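Local coordinates for protein farnesyltransferase, putative (Trypanosoma cruzi, PDB 3WCA) that probably catalyses the condensation of two farnesyl diphosphate molecules to squalene, using magnesium and NADPH or NADH, the step that commits farnesyl diphosphate to lanosterol synthesis, at residues Asp68-Asp73 and Glu79-Glu84; Leu62-Leu67 and Glu137-Gly142. The protein carries 1 engineered substitution. All blocks are in the same frame, centred on the assembly; numbering follows the deposited sequence.

After two shorter N-terminal helices, 26-38 and 40-45, the chain enters helix 51-72, which supplies one side of both contacts: residues 62-67 to contact 2 and, directly following, residues 68-73 to contact 1. A short turn leads into helix 78-84, and contact 1 closes this small loop of five intervening residues. Contact 2 closes a much longer one, of 69 residues, when helix 126-147 comes alongside helix 51-72; contact 1 is nested inside it. The centres of the two contacts lie about 10 Å apart. Together they tie the C-terminal end of helix 51-72, with its magnesium-binding acidic residues, to helix 78-84 and to helix 126-147.

Contact 1 of 2, residues Asp68-Asp73 and Glu79-Glu84; sequences DTVEDD and EFKLRE. Engineered in segment 79-84: E79 (natural residue Asp).
K81 reaches from helix 78-84 to the C-terminal end of helix 51-72 and grips two backbone carbonyls there. Its CB points toward the helix end, and the first torsion (chi1 -61°) sets CG anti to its own carbonyl carbon, from where the rest of the chain runs out fully extended. CG packs on V70, meeting CG1 of that valine at 3.8 Å; the two side chains slide past each other in opposite directions. CD then passes V70 O at 3.5 Å, and CE lies tightly between two backbone oxygens, V70 O and D73 O, neither of them a hydrogen-bond partner of this carbon. At the tip, NZ donates two hydrogen bonds, to D73 O at 2.7 Å and to E71 O at 3.1 Å. In both, the ammonium sits well above the carbonyl plane, 53° out of it for D73 and 58° for E71, so neither acceptor is approached along a lone pair. Carbonyls at a helix end carry partial negative charge, and the lysine probably offsets some of it near the C-terminal end of helix 51-72. E71 also binds magnesium together with D68 and D72, so K81 holds the backbone of a metal ligand while the CB of E71 leads away from helix 78-84. The carboxylates play no part in this grip: E71 OE2 bonds to Y160 OH, and D73 OD1 to S75 OG. Helix 78-84 thus folds back beside the end of helix 51-72, with the buried lysine arm touching M74 and I76 of the connecting turn, and helix 126-147 packs against both helices through M143 on E71, C144 on L82 and L147 on K81.

Contact 2 of 2, residues Leu62-Leu67 and Glu137-Gly142; sequences LVLRAL and ERMANG
M139 has the most surface buried here and lies against two leucines of helix 51-72, L64 and L67. Its CG is anti to the backbone N (chi1 172°), which carries the thioether out toward that helix, and the bend at chi3 (-57°) turns CE onto L64. There M139 CE meets L64 CD1 at 3.7 Å, while M139 SD lies 3.9 Å from L64 CD2; the two side chains cross at about a right angle. L67 follows about one helical turn on from L64. Its CD1 packs on M139 CG at 4.1 Å and approaches the backbone of A140, 3.9 Å from A140 N, while L67 CD2 touches A140 CB at 4.0 Å. Consistent with the small size of A140, L67 comes up to the neighbouring backbone although the local axes stay 10.4 Å apart. L67 also touches C136 and M143 of the same partner helix, and F88. All four touching residues are buried, and the side chains that meet are all apolar. The two helices run nearly parallel, 15° between their directions, as neighbours in the all-helical fold of the squalene/phytoene synthase family, and their leucine-methionine packing immediately precedes, along helix 51-72, the magnesium-binding residues D68, E71 and D72.

Contact 1 of 2, residues Asp68-Asp73 and Glu79-Glu84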
loop_
_atom_site.group_PDB
_atom_site.type_symbol
_atom_site.label_atom_id
_atom_site.label_comp_id
_atom_site.label_asym_id
_atom_site.label_seq_id
_atom_site.Cartn_x
_atom_site.Cartn_y
_atom_site.Cartn_z
ATOM N N ASP A 68 8.450 2.385 9.320
ATOM C CA ASP A 68 8.979 2.362 7.971
ATOM C C ASP A 68 10.279 3.143 7.877
ATOM O O ASP A 68 11.213 2.731 7.192
ATOM C CB ASP A 68 7.963 2.943 6.992
ATOM C CG ASP A 68 8.437 2.861 5.568
ATOM O OD1 ASP A 68 8.537 1.730 5.050
ATOM O OD2 ASP A 68 8.726 3.919 4.974
ATOM N N THR A 69 10.331 4.274 8.569
ATOM C CA THR A 69 11.512 5.120 8.557
ATOM C C THR A 69 12.731 4.392 9.138
ATOM O O THR A 69 13.856 4.578 8.669
ATOM C CB THR A 69 11.238 6.429 9.329
ATOM O OG1 THR A 69 10.210 7.158 8.652
ATOM C CG2 THR A 69 12.480 7.288 9.402
ATOM N N VAL A 70 12.514 3.560 10.154
ATOM C CA VAL A 70 13.623 2.810 10.737
ATOM C C VAL A 70 14.036 1.687 9.771
ATOM O O VAL A 70 15.220 1.494 9.490
ATOM C CB VAL A 70 13.236 2.198 12.105
ATOM C CG1 VAL A 70 14.371 1.315 12.623
ATOM C CG2 VAL A 70 12.941 3.307 13.103
ATOM N N GLU A 71 13.054 0.962 9.251
ATOM C CA GLU A 71 13.324 -0.129 8.328
ATOM C C GLU A 71 14.060 0.314 7.065
ATOM O O GLU A 71 14.930 -0.408 6.564
ATOM C CB GLU A 71 12.016 -0.815 7.926
ATOM C CG GLU A 71 12.174 -1.828 6.797
ATOM C CD GLU A 71 10.852 -2.197 6.149
ATOM O OE1 GLU A 71 10.036 -1.284 5.904
ATOM O OE2 GLU A 71 10.636 -3.394 5.868
ATOM N N ASP A 72 13.722 1.497 6.555
ATOM C CA ASP A 72 14.332 1.996 5.325
ATOM C C ASP A 72 15.649 2.752 5.429
ATOM O O ASP A 72 16.304 2.978 4.414
ATOM C CB ASP A 72 13.323 2.854 4.545
ATOM C CG ASP A 72 12.156 2.036 4.012
ATOM O OD1 ASP A 72 12.396 0.902 3.542
ATOM O OD2 ASP A 72 11.005 2.523 4.052
ATOM N N ASP A 73 16.048 3.156 6.629
ATOM C CA ASP A 73 17.308 3.873 6.749
ATOM C C ASP A 73 18.438 2.864 6.582
ATOM O O ASP A 73 18.709 2.076 7.483
ATOM C CB ASP A 73 17.435 4.558 8.107
ATOM C CG ASP A 73 18.623 5.498 8.161
ATOM O OD1 ASP A 73 19.525 5.349 7.311
ATOM O OD2 ASP A 73 18.667 6.379 9.044
ATOM N N GLU A 79 21.417 -4.602 13.282
ATOM C CA GLU A 79 21.199 -5.029 14.659
ATOM C C GLU A 79 20.489 -3.897 15.410
ATOM O O GLU A 79 19.755 -4.133 16.368
ATOM C CB GLU A 79 22.525 -5.430 15.355
ATOM C CG GLU A 79 23.412 -4.296 15.889
ATOM C CD GLU A 79 24.502 -3.867 14.918
ATOM O OE1 GLU A 79 24.693 -4.542 13.881
ATOM O OE2 GLU A 79 25.180 -2.858 15.195
ATOM N N PHE A 80 20.690 -2.664 14.958
ATOM C CA PHE A 80 20.019 -1.531 15.586
ATOM C C PHE A 80 18.510 -1.638 15.312
ATOM O O PHE A 80 17.690 -1.335 16.173
ATOM C CB PHE A 80 20.531 -0.204 15.012
ATOM C CG PHE A 80 19.764 0.999 15.497
ATOM C CD1 PHE A 80 20.165 1.686 16.640
ATOM C CD2 PHE A 80 18.606 1.414 14.838
ATOM C CE1 PHE A 80 19.425 2.774 17.125
ATOM C CE2 PHE A 80 17.859 2.497 15.314
ATOM C CZ PHE A 80 18.269 3.179 16.463
ATOM N N LYS A 81 18.156 -2.075 14.105
ATOM C CA LYS A 81 16.756 -2.204 13.720
ATOM C C LYS A 81 16.089 -3.417 14.360
ATOM O O LYS A 81 14.934 -3.343 14.782
ATOM C CB LYS A 81 16.636 -2.285 12.195
ATOM C CG LYS A 81 17.174 -1.053 11.466
ATOM C CD LYS A 81 17.199 -1.293 9.967
ATOM C CE LYS A 81 17.781 -0.114 9.191
ATOM N NZ LYS A 81 17.834 -0.457 7.735
ATOM N N LEU A 82 16.809 -4.531 14.434
ATOM C CA LEU A 82 16.263 -5.741 15.040
ATOM C C LEU A 82 16.078 -5.526 16.538
ATOM O O LEU A 82 15.294 -6.211 17.197
ATOM C CB LEU A 82 17.204 -6.919 14.795
ATOM C CG LEU A 82 17.451 -7.266 13.327
ATOM C CD1 LEU A 82 18.427 -8.440 13.228
ATOM C CD2 LEU A 82 16.122 -7.609 12.660
ATOM N N ARG A 83 16.807 -4.556 17.068
ATOM C CA ARG A 83 16.749 -4.232 18.484
ATOM C C ARG A 83 15.579 -3.290 18.801
ATOM O O ARG A 83 14.739 -3.585 19.649
ATOM C CB ARG A 83 18.069 -3.572 18.908
ATOM C CG ARG A 83 18.193 -3.248 20.396
ATOM C CD ARG A 83 19.339 -2.264 20.637
ATOM N NE ARG A 83 20.597 -2.728 20.046
ATOM C CZ ARG A 83 21.444 -1.950 19.376
ATOM N NH1 ARG A 83 21.176 -0.661 19.202
ATOM N NH2 ARG A 83 22.558 -2.460 18.871
ATOM N N GLU A 84 15.529 -2.163 18.099
ATOM C CA GLU A 84 14.505 -1.145 18.321
ATOM C C GLU A 84 13.077 -1.451 17.839
ATOM O O GLU A 84 12.109 -1.184 18.553
ATOM C CB GLU A 84 14.968 0.177 17.698
ATOM C CG GLU A 84 16.264 0.753 18.275
ATOM C CD GLU A 84 16.132 1.203 19.726
ATOM O OE1 GLU A 84 15.055 1.715 20.107
ATOM O OE2 GLU A 84 17.117 1.064 20.483
#

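Contact 2 of 2, residues Leu62-Leu67 and Glu137-Gly142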
loop_
_atom_site.group_PDB
_atom_site.type_symbol
_atom_site.label_atom_id
_atom_site.label_comp_id
_atom_site.label_asym_id
_atom_site.label_seq_id
_atom_site.Cartn_x
_atom_site.Cartn_y
_atom_site.Cartn_z
ATOM N N LEU A 62 0.949 7.477 11.155
ATOM C CA LEU A 62 2.239 8.018 11.559
ATOM C C LEU A 62 3.060 7.003 12.354
ATOM O O LEU A 62 4.285 6.944 12.229
ATOM C CB LEU A 62 2.045 9.309 12.347
ATOM C CG LEU A 62 1.527 10.486 11.503
ATOM C CD1 LEU A 62 1.210 11.684 12.408
ATOM C CD2 LEU A 62 2.580 10.872 10.468
ATOM N N VAL A 63 2.389 6.196 13.166
ATOM C CA VAL A 63 3.089 5.174 13.927
ATOM C C VAL A 63 3.797 4.234 12.941
ATOM O O VAL A 63 5.000 4.000 13.056
ATOM C CB VAL A 63 2.107 4.355 14.804
ATOM C CG1 VAL A 63 2.781 3.086 15.305
ATOM C CG2 VAL A 63 1.640 5.201 15.982
ATOM N N LEU A 64 3.049 3.724 11.962
ATOM C CA LEU A 64 3.599 2.806 10.969
ATOM C C LEU A 64 4.648 3.501 10.116
ATOM O O LEU A 64 5.627 2.886 9.676
ATOM C CB LEU A 64 2.483 2.255 10.068
ATOM C CG LEU A 64 1.340 1.513 10.770
ATOM C CD1 LEU A 64 0.461 0.834 9.723
ATOM C CD2 LEU A 64 1.909 0.466 11.739
ATOM N N ARG A 65 4.439 4.791 9.889
ATOM C CA ARG A 65 5.362 5.572 9.092
ATOM C C ARG A 65 6.691 5.672 9.828
ATOM O O ARG A 65 7.758 5.706 9.211
ATOM C CB ARG A 65 4.793 6.963 8.857
ATOM C CG ARG A 65 5.664 7.812 7.983
ATOM C CD ARG A 65 5.890 7.152 6.636
ATOM N NE ARG A 65 6.818 7.945 5.844
ATOM C CZ ARG A 65 7.024 7.783 4.546
ATOM N NH1 ARG A 65 6.361 6.843 3.878
ATOM N NH2 ARG A 65 7.885 8.572 3.916
ATOM N N ALA A 66 6.624 5.745 11.150
ATOM C CA ALA A 66 7.834 5.798 11.958
ATOM C C ALA A 66 8.574 4.465 11.762
ATOM O O ALA A 66 9.775 4.458 11.488
ATOM C CB ALA A 66 7.478 6.001 13.432
ATOM N N LEU A 67 7.856 3.345 11.888
ATOM C CA LEU A 67 8.472 2.027 11.698
ATOM C C LEU A 67 9.174 1.967 10.354
ATOM O O LEU A 67 10.330 1.528 10.249
ATOM C CB LEU A 67 7.432 0.905 11.704
ATOM C CG LEU A 67 6.724 0.524 12.995
ATOM C CD1 LEU A 67 5.784 -0.648 12.719
ATOM C CD2 LEU A 67 7.758 0.165 14.043
ATOM N N GLU A 137 3.047 -3.723 16.345
ATOM C CA GLU A 137 3.915 -4.811 16.773
ATOM C C GLU A 137 4.064 -5.887 15.689
ATOM O O GLU A 137 5.179 -6.291 15.352
ATOM C CB GLU A 137 3.360 -5.440 18.057
ATOM C CG GLU A 137 4.144 -6.642 18.538
ATOM C CD GLU A 137 3.813 -7.028 19.971
ATOM O OE1 GLU A 137 2.628 -7.301 20.265
ATOM O OE2 GLU A 137 4.751 -7.058 20.798
ATOM N N ARG A 138 2.944 -6.359 15.152
ATOM C CA ARG A 138 2.996 -7.377 14.118
ATOM C C ARG A 138 3.738 -6.911 12.853
ATOM O O ARG A 138 4.472 -7.689 12.246
ATOM C CB ARG A 138 1.579 -7.842 13.781
ATOM C CG ARG A 138 0.932 -8.648 14.909
ATOM C CD ARG A 138 -0.568 -8.811 14.712
ATOM N NE ARG A 138 -0.896 -9.646 13.559
ATOM C CZ ARG A 138 -2.127 -9.793 13.086
ATOM N NH1 ARG A 138 -3.130 -9.150 13.672
ATOM N NH2 ARG A 138 -2.363 -10.581 12.040
ATOM N N MET A 139 3.566 -5.650 12.455
ATOM C CA MET A 139 4.268 -5.156 11.266
ATOM C C MET A 139 5.762 -5.055 11.541
ATOM O O MET A 139 6.592 -5.390 10.693
ATOM C CB MET A 139 3.757 -3.774 10.839
ATOM C CG MET A 139 4.610 -3.134 9.718
ATOM S SD MET A 139 3.945 -1.555 9.095
ATOM C CE MET A 139 2.282 -2.149 8.579
ATOM N N ALA A 140 6.101 -4.563 12.725
ATOM C CA ALA A 140 7.498 -4.418 13.109
ATOM C C ALA A 140 8.230 -5.764 13.063
ATOM O O ALA A 140 9.308 -5.875 12.481
ATOM C CB ALA A 140 7.587 -3.825 14.500
ATOM N N ASN A 141 7.641 -6.794 13.657
ATOM C CA ASN A 141 8.294 -8.102 13.663
ATOM C C ASN A 141 8.398 -8.668 12.247
ATOM O O ASN A 141 9.376 -9.330 11.908
ATOM C CB ASN A 141 7.547 -9.044 14.609
ATOM C CG ASN A 141 7.658 -8.592 16.065
ATOM O OD1 ASN A 141 6.756 -8.808 16.876
ATOM N ND2 ASN A 141 8.777 -7.958 16.397
ATOM N N GLY A 142 7.398 -8.376 11.419
ATOM C CA GLY A 142 7.423 -8.840 10.046
ATOM C C GLY A 142 8.565 -8.157 9.313
ATOM O O GLY A 142 9.299 -8.780 8.548
#